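Local coordinates for K Homology domain-containing protein (Pyrococcus horikoshii, PDB 2E3U) that probably binds RNA through two KH domains, as the archaeal Dim2p, a pre-ribosomal RNA processing factor, at residues Ile45-Gly50 with Leu98-Gly103; Arg138-Ile143 with Val162-Lys167; Gln152-Met157 with Glu179-Ala184; Ile185-Arg190 with Gly195-Tyr200. One frame throughout, in Å; residues are numbered along the deposited sequence.

From the N terminus, interaction 1 closes the first KH unit, bringing helix 87-101 back onto helix 42-49 after a loop of 47 residues that includes two strands of its sheet. Interactions 2 and 3 belong to the second KH unit and cross, their segments alternating: helix 136-144 meets strand 161-165, while helix 149-158 meets helix 175-189. Interaction 4 follows in series, a short hairpin folding helix 194-203 back on helix 175-189, which interaction 3 also uses. The two halves of the chain touch where the chain just past helix 87-101 meets strand 161-165, with Arg-102 O probably hydrogen-bonded to Ser-163 OG, 2.8 Å away.

Interaction 1: residues Ile45-Gly50 with Leu98-Gly103; sequences IAVLIG and LAIGRG
Leu-48 and Ile-100 mark the backbone approach, their CA atoms 6.5 Å apart where the last turn of helix 42-49 faces the last turn of helix 87-101. Helix 42-49 ends at Gly-50, which leaves helical geometry at phi 76° and is the first glycine of the GKKG sequence, the GXXG loop with which KH domains typically grip the nucleic acid backbone. Helix 87-101 is left at Arg-102, and Gly-103, also at positive phi, is the C-prime residue of a Schellman motif, its N bonded to Ile-100 O at 3.0 Å.

Between the helices the contact is wholly apolar, and Ile-100 carries one side of it with two separate branches. Its CG2 methyl meets Val-47 CG1 at 3.7 Å and lies 4.0 Å from Leu-48 N. Its CD1, at the tip of the other branch, meets Leu-48 CD1 at 4.0 Å, the two side chains running at about a right angle. Val-47 places CG1 between its backbone N and carbonyl carbon (chi1 63°), and this is the methyl that reaches Ile-100.

The pair belongs to the hydrophobic core of the first KH unit. Ile-59 of helix 54-63 touches both Leu-48 and Ile-100, and Ile-69 of strand 65-69 packs against Leu-48 from the three-stranded sheet. Helix 106-109 adds Pro-106 beside Val-47 and Ala-109 beside Ile-100, while Arg-44 of helix 42-49 donates from NE to Ile-100 O. Helix 87-101 is thereby joined to both helices that flank the GXXG loop.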
loop_
_atom_site.group_PDB
_atom_site.type_symbol
_atom_site.label_atom_id
_atom_site.label_comp_id
_atom_site.label_asym_id
_atom_site.label_seq_id
_atom_site.Cartn_x
_atom_site.Cartn_y
_atom_site.Cartn_z
ATOM N N ILE A 45 -12.283 -5.816 -4.189
ATOM C CA ILE A 45 -12.139 -6.963 -5.092
ATOM C C ILE A 45 -12.332 -6.523 -6.546
ATOM O O ILE A 45 -11.523 -6.885 -7.440
ATOM C CB ILE A 45 -13.141 -8.075 -4.707
ATOM C CG1 ILE A 45 -12.648 -8.821 -3.461
ATOM C CG2 ILE A 45 -13.432 -9.053 -5.910
ATOM C CD1 ILE A 45 -13.729 -9.787 -2.860
ATOM N N ALA A 46 -13.399 -5.740 -6.757
ATOM C CA ALA A 46 -13.735 -5.201 -8.061
ATOM C C ALA A 46 -12.572 -4.395 -8.675
ATOM O O ALA A 46 -12.336 -4.484 -9.877
ATOM C CB ALA A 46 -15.072 -4.363 -8.003
ATOM N N VAL A 47 -11.831 -3.643 -7.853
ATOM C CA VAL A 47 -10.630 -2.935 -8.346
ATOM C C VAL A 47 -9.429 -3.859 -8.631
ATOM O O VAL A 47 -8.676 -3.637 -9.608
ATOM C CB VAL A 47 -10.254 -1.670 -7.485
ATOM C CG1 VAL A 47 -9.913 -2.041 -6.105
ATOM C CG2 VAL A 47 -9.078 -0.932 -8.072
ATOM N N LEU A 48 -9.259 -4.896 -7.812
ATOM C CA LEU A 48 -8.237 -5.911 -8.079
ATOM C C LEU A 48 -8.499 -6.641 -9.420
ATOM O O LEU A 48 -7.571 -6.841 -10.184
ATOM C CB LEU A 48 -8.106 -6.911 -6.915
ATOM C CG LEU A 48 -7.160 -8.125 -7.083
ATOM C CD1 LEU A 48 -5.725 -7.666 -7.146
ATOM C CD2 LEU A 48 -7.307 -9.114 -5.953
ATOM N N ILE A 49 -9.764 -6.986 -9.700
ATOM C CA ILE A 49 -10.141 -7.679 -10.936
ATOM C C ILE A 49 -10.102 -6.708 -12.105
ATOM O O ILE A 49 -9.452 -6.980 -13.125
ATOM C CB ILE A 49 -11.545 -8.372 -10.831
ATOM C CG1 ILE A 49 -11.518 -9.489 -9.788
ATOM C CG2 ILE A 49 -12.002 -8.952 -12.187
ATOM C CD1 ILE A 49 -12.885 -10.150 -9.496
ATOM N N GLY A 50 -10.785 -5.570 -11.944
ATOM C CA GLY A 50 -10.864 -4.525 -12.973
ATOM C C GLY A 50 -11.803 -4.843 -14.124
ATOM O O GLY A 50 -12.508 -5.858 -14.091
ATOM N N LEU A 98 -2.218 -6.863 -1.749
ATOM C CA LEU A 98 -2.380 -6.201 -0.432
ATOM C C LEU A 98 -2.449 -4.666 -0.493
ATOM O O LEU A 98 -3.235 -4.065 0.232
ATOM C CB LEU A 98 -1.233 -6.579 0.521
ATOM C CG LEU A 98 -1.225 -8.000 1.045
ATOM C CD1 LEU A 98 0.065 -8.177 1.835
ATOM C CD2 LEU A 98 -2.509 -8.209 1.939
ATOM N N ALA A 99 -1.588 -4.061 -1.329
ATOM C CA ALA A 99 -1.561 -2.615 -1.547
ATOM C C ALA A 99 -2.900 -2.106 -2.157
ATOM O O ALA A 99 -3.465 -1.135 -1.675
ATOM C CB ALA A 99 -0.366 -2.230 -2.452
ATOM N N ILE A 100 -3.378 -2.766 -3.219
ATOM C CA ILE A 100 -4.715 -2.501 -3.770
ATOM C C ILE A 100 -5.823 -2.670 -2.692
ATOM O O ILE A 100 -6.690 -1.826 -2.534
ATOM C CB ILE A 100 -4.992 -3.407 -5.014
ATOM C CG1 ILE A 100 -3.955 -3.101 -6.108
ATOM C CG2 ILE A 100 -6.462 -3.204 -5.558
ATOM C CD1 ILE A 100 -3.972 -4.115 -7.288
ATOM N N GLY A 101 -5.774 -3.759 -1.953
ATOM C CA GLY A 101 -6.700 -3.987 -0.880
ATOM C C GLY A 101 -6.708 -2.921 0.175
ATOM O O GLY A 101 -7.772 -2.650 0.751
ATOM N N ARG A 102 -5.548 -2.315 0.441
ATOM C CA ARG A 102 -5.438 -1.234 1.424
ATOM C C ARG A 102 -5.602 0.181 0.820
ATOM O O ARG A 102 -5.112 1.199 1.360
ATOM C CB ARG A 102 -4.107 -1.372 2.174
ATOM C CG ARG A 102 -4.053 -2.573 3.099
ATOM C CD ARG A 102 -4.937 -2.321 4.325
ATOM N NE ARG A 102 -6.282 -2.856 4.214
ATOM C CZ ARG A 102 -7.363 -2.329 4.792
ATOM N NH1 ARG A 102 -7.299 -1.195 5.492
ATOM N NH2 ARG A 102 -8.533 -2.928 4.637
ATOM N N GLY A 103 -6.223 0.233 -0.347
ATOM C CA GLY A 103 -6.611 1.510 -0.906
ATOM C C GLY A 103 -5.745 2.136 -1.977
ATOM O O GLY A 103 -6.136 3.179 -2.492
#

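Interaction 2: residues Arg138-Ile143 with Val162-Lys167; sequences RVRGRI and VSVYGK
Val-164 points its side chain at helix 136-144 and splits it between two partners, Ile-143 and Arg-140, one turn apart along that helix. The arrangement is the helix-on-sheet packing of a type I KH fold: the first helix of the second KH unit lies against strand 161-165, an outermost strand of the three-stranded antiparallel sheet. The nearest CA atoms, of Arg-140 and Val-164, are 6.8 Å apart.

The apolar part is a methyl contact. Ile-143 CG2 meets Val-164 CG2 at 3.8 Å, and this deeper end is closed by Val-169 of the neighbouring strand 168-173, which touches both residues. Ile-185 of helix 175-189 and Leu-124 also pack on Ile-143.

A second kind of contact uses the aliphatic portion of Arg-140. Its CB and CG cross the other methyl of Val-164 at a slant, with Arg-140 CG 4.0 Å from Val-164 CG1. The valine torsion divides the work: CG1 lies anti to the backbone N (chi1 -172°) and serves the arginine, which leaves CG2 for the isoleucine.

At the more exposed end Arg-140 reaches Gly-166, which, at positive phi, makes the tight turn between strands 161-165 and 168-173 together with Lys-167. The Arg-140 chain bends at chi3 (-102°), and Gly-166 O lies oblique to the guanidinium, 3.3 Å from Arg-140 CD and 3.4 Å from Arg-140 NE.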
loop_
_atom_site.group_PDB
_atom_site.type_symbol
_atom_site.label_atom_id
_atom_site.label_comp_id
_atom_site.label_asym_id
_atom_site.label_seq_id
_atom_site.Cartn_x
_atom_site.Cartn_y
_atom_site.Cartn_z
ATOM N N ARG A 138 -10.599 11.315 12.898
ATOM C CA ARG A 138 -9.768 12.452 13.295
ATOM C C ARG A 138 -8.284 12.189 13.014
ATOM O O ARG A 138 -7.554 13.106 12.639
ATOM C CB ARG A 138 -9.972 12.780 14.777
ATOM C CG ARG A 138 -11.384 12.481 15.318
ATOM C CD ARG A 138 -12.427 13.481 14.837
ATOM N NE ARG A 138 -12.542 14.632 15.726
ATOM C CZ ARG A 138 -13.499 14.798 16.634
ATOM N NH1 ARG A 138 -14.449 13.881 16.789
ATOM N NH2 ARG A 138 -13.511 15.890 17.384
ATOM N N VAL A 139 -7.843 10.950 13.204
ATOM C CA VAL A 139 -6.489 10.582 12.868
ATOM C C VAL A 139 -6.291 10.628 11.346
ATOM O O VAL A 139 -5.311 11.215 10.858
ATOM C CB VAL A 139 -6.014 9.242 13.524
ATOM C CG1 VAL A 139 -6.754 8.027 12.981
ATOM C CG2 VAL A 139 -4.517 9.065 13.333
ATOM N N ARG A 140 -7.248 10.065 10.611
ATOM C CA ARG A 140 -7.205 10.088 9.157
ATOM C C ARG A 140 -7.107 11.496 8.611
ATOM O O ARG A 140 -6.383 11.719 7.657
ATOM C CB ARG A 140 -8.407 9.367 8.564
ATOM C CG ARG A 140 -8.435 7.900 8.955
ATOM C CD ARG A 140 -9.296 7.064 8.050
ATOM N NE ARG A 140 -10.604 6.753 8.634
ATOM C CZ ARG A 140 -11.705 7.443 8.361
ATOM N NH1 ARG A 140 -12.860 7.097 8.912
ATOM N NH2 ARG A 140 -11.641 8.494 7.538
ATOM N N GLY A 141 -7.816 12.437 9.238
ATOM C CA GLY A 141 -7.862 13.830 8.791
ATOM C C GLY A 141 -6.566 14.552 9.076
ATOM O O GLY A 141 -6.137 15.417 8.326
ATOM N N ARG A 142 -5.944 14.185 10.182
ATOM C CA ARG A 142 -4.641 14.705 10.560
ATOM C C ARG A 142 -3.551 14.262 9.601
ATOM O O ARG A 142 -2.635 15.037 9.325
ATOM C CB ARG A 142 -4.273 14.228 11.956
ATOM C CG ARG A 142 -4.947 14.957 13.089
ATOM C CD ARG A 142 -4.582 14.219 14.376
ATOM N NE ARG A 142 -4.855 14.992 15.582
ATOM C CZ ARG A 142 -5.972 14.910 16.299
ATOM N NH1 ARG A 142 -6.954 14.095 15.934
ATOM N NH2 ARG A 142 -6.106 15.660 17.388
ATOM N N ILE A 143 -3.637 13.024 9.117
ATOM C CA ILE A 143 -2.660 12.514 8.129
ATOM C C ILE A 143 -2.892 13.107 6.713
ATOM O O ILE A 143 -1.940 13.506 6.028
ATOM C CB ILE A 143 -2.605 10.937 8.103
ATOM C CG1 ILE A 143 -2.193 10.405 9.481
ATOM C CG2 ILE A 143 -1.622 10.422 7.060
ATOM C CD1 ILE A 143 -2.760 9.013 9.849
ATOM N N VAL A 162 1.641 6.833 -0.213
ATOM C CA VAL A 162 0.876 6.685 1.045
ATOM C C VAL A 162 -0.609 6.537 0.787
ATOM O O VAL A 162 -1.180 7.328 0.087
ATOM C CB VAL A 162 1.046 7.910 1.968
ATOM C CG1 VAL A 162 0.101 7.799 3.196
ATOM C CG2 VAL A 162 2.543 8.067 2.399
ATOM N N SER A 163 -1.224 5.524 1.380
ATOM C CA SER A 163 -2.663 5.304 1.243
ATOM C C SER A 163 -3.319 5.202 2.639
ATOM O O SER A 163 -2.969 4.332 3.447
ATOM C CB SER A 163 -2.914 4.011 0.444
ATOM O OG SER A 163 -4.281 3.697 0.456
ATOM N N VAL A 164 -4.224 6.132 2.921
ATOM C CA VAL A 164 -4.985 6.130 4.153
ATOM C C VAL A 164 -6.370 5.563 3.808
ATOM O O VAL A 164 -7.090 6.083 2.969
ATOM C CB VAL A 164 -5.024 7.549 4.776
ATOM C CG1 VAL A 164 -5.649 7.532 6.174
ATOM C CG2 VAL A 164 -3.609 8.119 4.864
ATOM N N TYR A 165 -6.725 4.466 4.440
ATOM C CA TYR A 165 -7.889 3.713 4.024
ATOM C C TYR A 165 -8.402 2.929 5.229
ATOM O O TYR A 165 -7.672 2.136 5.814
ATOM C CB TYR A 165 -7.540 2.772 2.840
ATOM C CG TYR A 165 -8.736 2.055 2.265
ATOM C CD1 TYR A 165 -9.052 0.760 2.671
ATOM C CD2 TYR A 165 -9.590 2.691 1.352
ATOM C CE1 TYR A 165 -10.184 0.103 2.183
ATOM C CE2 TYR A 165 -10.719 2.039 0.840
ATOM C CZ TYR A 165 -11.008 0.738 1.262
ATOM O OH TYR A 165 -12.116 0.061 0.762
ATOM N N GLY A 166 -9.654 3.187 5.608
ATOM C CA GLY A 166 -10.273 2.540 6.757
ATOM C C GLY A 166 -9.395 2.648 7.989
ATOM O O GLY A 166 -9.072 3.756 8.449
ATOM N N LYS A 167 -8.985 1.489 8.496
ATOM C CA LYS A 167 -8.267 1.389 9.752
ATOM C C LYS A 167 -6.743 1.335 9.586
ATOM O O LYS A 167 -6.019 1.098 10.554
ATOM C CB LYS A 167 -8.790 0.178 10.560
ATOM C CG LYS A 167 -10.252 0.324 11.019
ATOM C CD LYS A 167 -10.680 -0.787 11.973
ATOM C CE LYS A 167 -10.313 -0.455 13.433
ATOM N NZ LYS A 167 -10.961 -1.395 14.405
#

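Interaction 3: residues Gln152-Met157 with Glu179-Ala184; sequences QIIEEM and EIAKTA
Ile-154 meets Ala-181 and Ala-184 on the facing helix, and these three buried residues make the side-chain contacts between residues 152-157 and 179-184. Ile-154 is the projecting member. Its CG2 methyl comes within 3.8 Å of Ala-181 CB and 3.9 Å of Ala-181 CA, touching the backbone of the partner helix itself. The same methyl lies 4.4 Å from Ala-184 CB, almost one helical turn further on. With only a methyl to offer at both positions, the alanines let the chains draw close: the CA atoms of Ile-154 and Ala-181 are 6.0 Å apart.

The isoleucine torsion sets CG2 anti to the backbone N, beside the carbonyl carbon, and CG1 beside the N (chi1 -55°). CG2 therefore goes to the alanines, while the CD1 end of the longer branch runs on to Leu-188.

In the βααββα order of the type I KH fold these are the second and third helices, packed together on one face of the sheet. Ala-181 also touches Ser-158 at the end of helix 149-158 and Ala-160 in the loop beyond it.

No hydrogen bond links the two segments. On the side of helix 175-189 turned from Ile-154, Thr-183 OG1 donates to Glu-179 O at 2.7 Å, and that carbonyl oxygen also accepts from Thr-183 N, the two donors arriving from opposite faces of its plane. Tyr-200 of helix 194-203 packs against Thr-183.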
loop_
_atom_site.group_PDB
_atom_site.type_symbol
_atom_site.label_atom_id
_atom_site.label_comp_id
_atom_site.label_asym_id
_atom_site.label_seq_id
_atom_site.Cartn_x
_atom_site.Cartn_y
_atom_site.Cartn_z
ATOM N N GLN A 152 -0.098 14.688 0.384
ATOM C CA GLN A 152 0.800 15.100 -0.714
ATOM C C GLN A 152 2.191 15.635 -0.243
ATOM O O GLN A 152 3.225 15.283 -0.809
ATOM C CB GLN A 152 0.074 16.148 -1.548
ATOM C CG GLN A 152 0.653 16.397 -2.903
ATOM C CD GLN A 152 -0.219 17.304 -3.779
ATOM O OE1 GLN A 152 0.274 17.841 -4.769
ATOM N NE2 GLN A 152 -1.517 17.461 -3.426
ATOM N N ILE A 153 2.221 16.460 0.804
ATOM C CA ILE A 153 3.475 16.911 1.368
ATOM C C ILE A 153 4.350 15.719 1.877
ATOM O O ILE A 153 5.551 15.610 1.506
ATOM C CB ILE A 153 3.256 17.953 2.476
ATOM C CG1 ILE A 153 2.608 19.231 1.859
ATOM C CG2 ILE A 153 4.614 18.204 3.235
ATOM C CD1 ILE A 153 2.059 20.238 2.833
ATOM N N ILE A 154 3.733 14.816 2.666
ATOM C CA ILE A 154 4.413 13.576 3.108
ATOM C C ILE A 154 5.004 12.792 1.948
ATOM O O ILE A 154 6.143 12.408 2.012
ATOM C CB ILE A 154 3.520 12.627 3.976
ATOM C CG1 ILE A 154 2.955 13.382 5.175
ATOM C CG2 ILE A 154 4.328 11.408 4.475
ATOM C CD1 ILE A 154 1.917 12.617 5.923
ATOM N N GLU A 155 4.246 12.562 0.884
ATOM C CA GLU A 155 4.757 11.786 -0.241
ATOM C C GLU A 155 5.910 12.479 -0.992
ATOM O O GLU A 155 6.919 11.832 -1.345
ATOM C CB GLU A 155 3.621 11.482 -1.240
ATOM C CG GLU A 155 2.489 10.629 -0.683
ATOM C CD GLU A 155 1.558 10.190 -1.764
ATOM O OE1 GLU A 155 1.192 11.046 -2.596
ATOM O OE2 GLU A 155 1.183 8.993 -1.810
ATOM N N GLU A 156 5.749 13.786 -1.260
ATOM C CA GLU A 156 6.741 14.541 -2.025
ATOM C C GLU A 156 8.067 14.514 -1.283
ATOM O O GLU A 156 9.101 14.203 -1.869
ATOM C CB GLU A 156 6.297 16.000 -2.234
ATOM C CG GLU A 156 7.311 16.836 -3.038
ATOM C CD GLU A 156 7.503 16.292 -4.449
ATOM O OE1 GLU A 156 8.663 16.187 -4.921
ATOM O OE2 GLU A 156 6.478 15.939 -5.084
ATOM N N MET A 157 8.005 14.799 0.022
ATOM C CA MET A 157 9.202 14.989 0.839
ATOM C C MET A 157 9.883 13.707 1.272
ATOM O O MET A 157 11.102 13.661 1.329
ATOM C CB MET A 157 8.921 15.923 2.011
ATOM C CG MET A 157 9.174 17.401 1.574
ATOM S SD MET A 157 9.033 18.458 2.970
ATOM C CE MET A 157 8.971 20.125 2.319
ATOM N N GLU A 179 10.439 4.728 6.274
ATOM C CA GLU A 179 10.793 5.138 7.609
ATOM C C GLU A 179 10.514 6.639 7.841
ATOM O O GLU A 179 9.990 7.026 8.896
ATOM C CB GLU A 179 12.280 4.803 7.832
ATOM C CG GLU A 179 12.632 4.410 9.225
ATOM C CD GLU A 179 12.378 5.514 10.216
ATOM O OE1 GLU A 179 11.811 5.203 11.294
ATOM O OE2 GLU A 179 12.747 6.687 9.919
ATOM N N ILE A 180 10.860 7.477 6.858
ATOM C CA ILE A 180 10.561 8.910 6.891
ATOM C C ILE A 180 9.039 9.228 6.889
ATOM O O ILE A 180 8.582 10.065 7.681
ATOM C CB ILE A 180 11.247 9.652 5.715
ATOM C CG1 ILE A 180 12.771 9.597 5.844
ATOM C CG2 ILE A 180 10.769 11.153 5.623
ATOM C CD1 ILE A 180 13.490 10.010 4.586
ATOM N N ALA A 181 8.279 8.606 5.970
ATOM C CA ALA A 181 6.809 8.810 5.883
ATOM C C ALA A 181 6.176 8.261 7.130
ATOM O O ALA A 181 5.357 8.922 7.746
ATOM C CB ALA A 181 6.185 8.143 4.615
ATOM N N LYS A 182 6.558 7.055 7.517
ATOM C CA LYS A 182 6.081 6.461 8.775
ATOM C C LYS A 182 6.225 7.404 9.972
ATOM O O LYS A 182 5.265 7.617 10.723
ATOM C CB LYS A 182 6.800 5.120 9.076
ATOM C CG LYS A 182 6.035 4.222 10.023
ATOM C CD LYS A 182 6.860 3.039 10.557
ATOM C CE LYS A 182 6.172 2.442 11.793
ATOM N NZ LYS A 182 6.507 1.010 12.031
ATOM N N THR A 183 7.441 7.903 10.177
ATOM C CA THR A 183 7.737 8.868 11.264
ATOM C C THR A 183 6.883 10.156 11.228
ATOM O O THR A 183 6.341 10.537 12.256
ATOM C CB THR A 183 9.226 9.228 11.301
ATOM O OG1 THR A 183 9.990 8.017 11.372
ATOM C CG2 THR A 183 9.548 10.059 12.515
ATOM N N ALA A 184 6.744 10.787 10.053
ATOM C CA ALA A 184 5.880 11.965 9.877
ATOM C C ALA A 184 4.427 11.654 10.241
ATOM O O ALA A 184 3.777 12.417 10.943
ATOM C CB ALA A 184 5.955 12.449 8.450
#

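Interaction 4: residues Ile185-Arg190 with Gly195-Tyr200; sequences IEKLAR and GSVYRY
Val-197 inserts between Lys-187 and Leu-188, and here the contact is tight. Its CG2 methyl lies 3.6 Å from Lys-187 CB and 3.9 Å from Leu-188 CD2, while CG1 sits 4.0 Å from Leu-188 CG. Both branches of the valine are thus in use, and Ala-184, one turn back, touches it as well. The two helix segments form an antiparallel hairpin, at 173° with axes 9.8 Å apart, in which helix 194-203 follows the last helix of the βααββα KH order and folds back on it. Thr-150 of helix 149-158 also touches Leu-188.

Looser packing is found where Lys-187, partly exposed, stretches along the hairpin toward Tyr-200. Its near-trans chi2 and chi3 carry CE out over one face of the tyrosine ring, 4.2 Å from the centroid and offset toward the rim, and the bend at chi4 (-79°) then turns NZ. The side chains cross at about a right angle. Tyr-200 OH has a weak hydrogen bond to Arg-204.

The two segments are held to each other by apolar and CH-pi contact alone. CE carries the ammonium group, which probably polarises its C-H bonds and strengthens their attraction to the ring.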
loop_
_atom_site.group_PDB
_atom_site.type_symbol
_atom_site.label_atom_id
_atom_site.label_comp_id
_atom_site.label_asym_id
_atom_site.label_seq_id
_atom_site.Cartn_x
_atom_site.Cartn_y
_atom_site.Cartn_z
ATOM N N ILE A 185 3.936 10.518 9.748
ATOM C CA ILE A 185 2.555 10.053 9.987
ATOM C C ILE A 185 2.293 9.822 11.490
ATOM O O ILE A 185 1.265 10.233 12.001
ATOM C CB ILE A 185 2.283 8.758 9.151
ATOM C CG1 ILE A 185 2.119 9.097 7.666
ATOM C CG2 ILE A 185 1.111 7.908 9.708
ATOM C CD1 ILE A 185 2.193 7.831 6.753
ATOM N N GLU A 186 3.233 9.160 12.170
ATOM C CA GLU A 186 3.204 8.963 13.614
ATOM C C GLU A 186 3.115 10.292 14.391
ATOM O O GLU A 186 2.241 10.452 15.233
ATOM C CB GLU A 186 4.416 8.121 14.063
ATOM C CG GLU A 186 4.257 6.602 13.786
ATOM C CD GLU A 186 5.515 5.774 14.091
ATOM O OE1 GLU A 186 6.643 6.336 14.177
ATOM O OE2 GLU A 186 5.381 4.544 14.219
ATOM N N LYS A 187 4.003 11.242 14.092
ATOM C CA LYS A 187 3.901 12.614 14.594
ATOM C C LYS A 187 2.529 13.279 14.402
ATOM O O LYS A 187 1.967 13.840 15.329
ATOM C CB LYS A 187 4.992 13.486 13.971
ATOM C CG LYS A 187 6.350 13.200 14.531
ATOM C CD LYS A 187 7.418 13.747 13.644
ATOM C CE LYS A 187 8.760 13.209 14.100
ATOM N NZ LYS A 187 9.232 13.976 15.301
ATOM N N LEU A 188 2.006 13.219 13.187
ATOM C CA LEU A 188 0.712 13.812 12.858
ATOM C C LEU A 188 -0.426 13.130 13.611
ATOM O O LEU A 188 -1.350 13.806 14.043
ATOM C CB LEU A 188 0.458 13.746 11.359
ATOM C CG LEU A 188 1.293 14.647 10.461
ATOM C CD1 LEU A 188 1.298 14.068 9.038
ATOM C CD2 LEU A 188 0.818 16.108 10.491
ATOM N N ALA A 189 -0.349 11.803 13.760
ATOM C CA ALA A 189 -1.357 11.011 14.510
ATOM C C ALA A 189 -1.414 11.399 15.985
ATOM O O ALA A 189 -2.496 11.478 16.567
ATOM C CB ALA A 189 -1.103 9.503 14.365
ATOM N N ARG A 190 -0.240 11.645 16.575
ATOM C CA ARG A 190 -0.109 12.098 17.979
ATOM C C ARG A 190 -0.394 13.592 18.230
ATOM O O ARG A 190 -0.237 14.069 19.341
ATOM C CB ARG A 190 1.284 11.740 18.519
ATOM C CG ARG A 190 1.399 10.306 19.034
ATOM C CD ARG A 190 0.723 10.192 20.445
ATOM N NE ARG A 190 0.868 11.456 21.192
ATOM C CZ ARG A 190 1.920 11.722 22.006
ATOM N NH1 ARG A 190 1.959 12.915 22.602
ATOM N NH2 ARG A 190 2.920 10.787 22.240
ATOM N N GLY A 195 3.981 22.476 11.462
ATOM C CA GLY A 195 5.286 23.096 11.351
ATOM C C GLY A 195 6.399 22.194 11.817
ATOM O O GLY A 195 7.436 22.101 11.156
ATOM N N SER A 196 6.204 21.529 12.952
ATOM C CA SER A 196 7.189 20.562 13.410
ATOM C C SER A 196 7.350 19.398 12.408
ATOM O O SER A 196 8.476 18.973 12.126
ATOM C CB SER A 196 6.859 20.053 14.806
ATOM O OG SER A 196 5.681 19.295 14.783
ATOM N N VAL A 197 6.239 18.886 11.875
ATOM C CA VAL A 197 6.317 17.744 10.961
ATOM C C VAL A 197 6.967 18.153 9.650
ATOM O O VAL A 197 7.810 17.435 9.129
ATOM C CB VAL A 197 4.921 17.054 10.731
ATOM C CG1 VAL A 197 5.014 15.979 9.651
ATOM C CG2 VAL A 197 4.424 16.475 12.034
ATOM N N TYR A 198 6.604 19.322 9.147
ATOM C CA TYR A 198 7.162 19.843 7.907
ATOM C C TYR A 198 8.672 20.160 8.019
ATOM O O TYR A 198 9.443 19.954 7.056
ATOM C CB TYR A 198 6.369 21.067 7.425
ATOM C CG TYR A 198 4.900 20.831 7.074
ATOM C CD1 TYR A 198 3.969 21.885 7.126
ATOM C CD2 TYR A 198 4.439 19.577 6.683
ATOM C CE1 TYR A 198 2.623 21.688 6.807
ATOM C CE2 TYR A 198 3.093 19.367 6.348
ATOM C CZ TYR A 198 2.185 20.429 6.406
ATOM O OH TYR A 198 0.834 20.205 6.056
ATOM N N ARG A 199 9.090 20.669 9.172
ATOM C CA ARG A 199 10.505 20.891 9.426
ATOM C C ARG A 199 11.277 19.567 9.538
ATOM O O ARG A 199 12.330 19.432 8.944
ATOM C CB ARG A 199 10.718 21.808 10.639
ATOM C CG ARG A 199 10.580 23.317 10.305
ATOM C CD ARG A 199 10.218 24.106 11.540
ATOM N NE ARG A 199 10.221 25.576 11.426
ATOM C CZ ARG A 199 9.150 26.306 11.114
ATOM N NH1 ARG A 199 8.004 25.709 10.817
ATOM N NH2 ARG A 199 9.222 27.629 11.079
ATOM N N TYR A 200 10.748 18.593 10.277
ATOM C CA TYR A 200 11.271 17.221 10.274
ATOM C C TYR A 200 11.447 16.627 8.868
ATOM O O TYR A 200 12.483 16.025 8.567
ATOM C CB TYR A 200 10.411 16.264 11.142
ATOM C CG TYR A 200 10.694 14.787 10.841
ATOM C CD1 TYR A 200 11.747 14.120 11.460
ATOM C CD2 TYR A 200 9.920 14.084 9.924
ATOM C CE1 TYR A 200 12.023 12.777 11.179
ATOM C CE2 TYR A 200 10.189 12.753 9.611
ATOM C CZ TYR A 200 11.239 12.109 10.236
ATOM O OH TYR A 200 11.508 10.786 9.917
#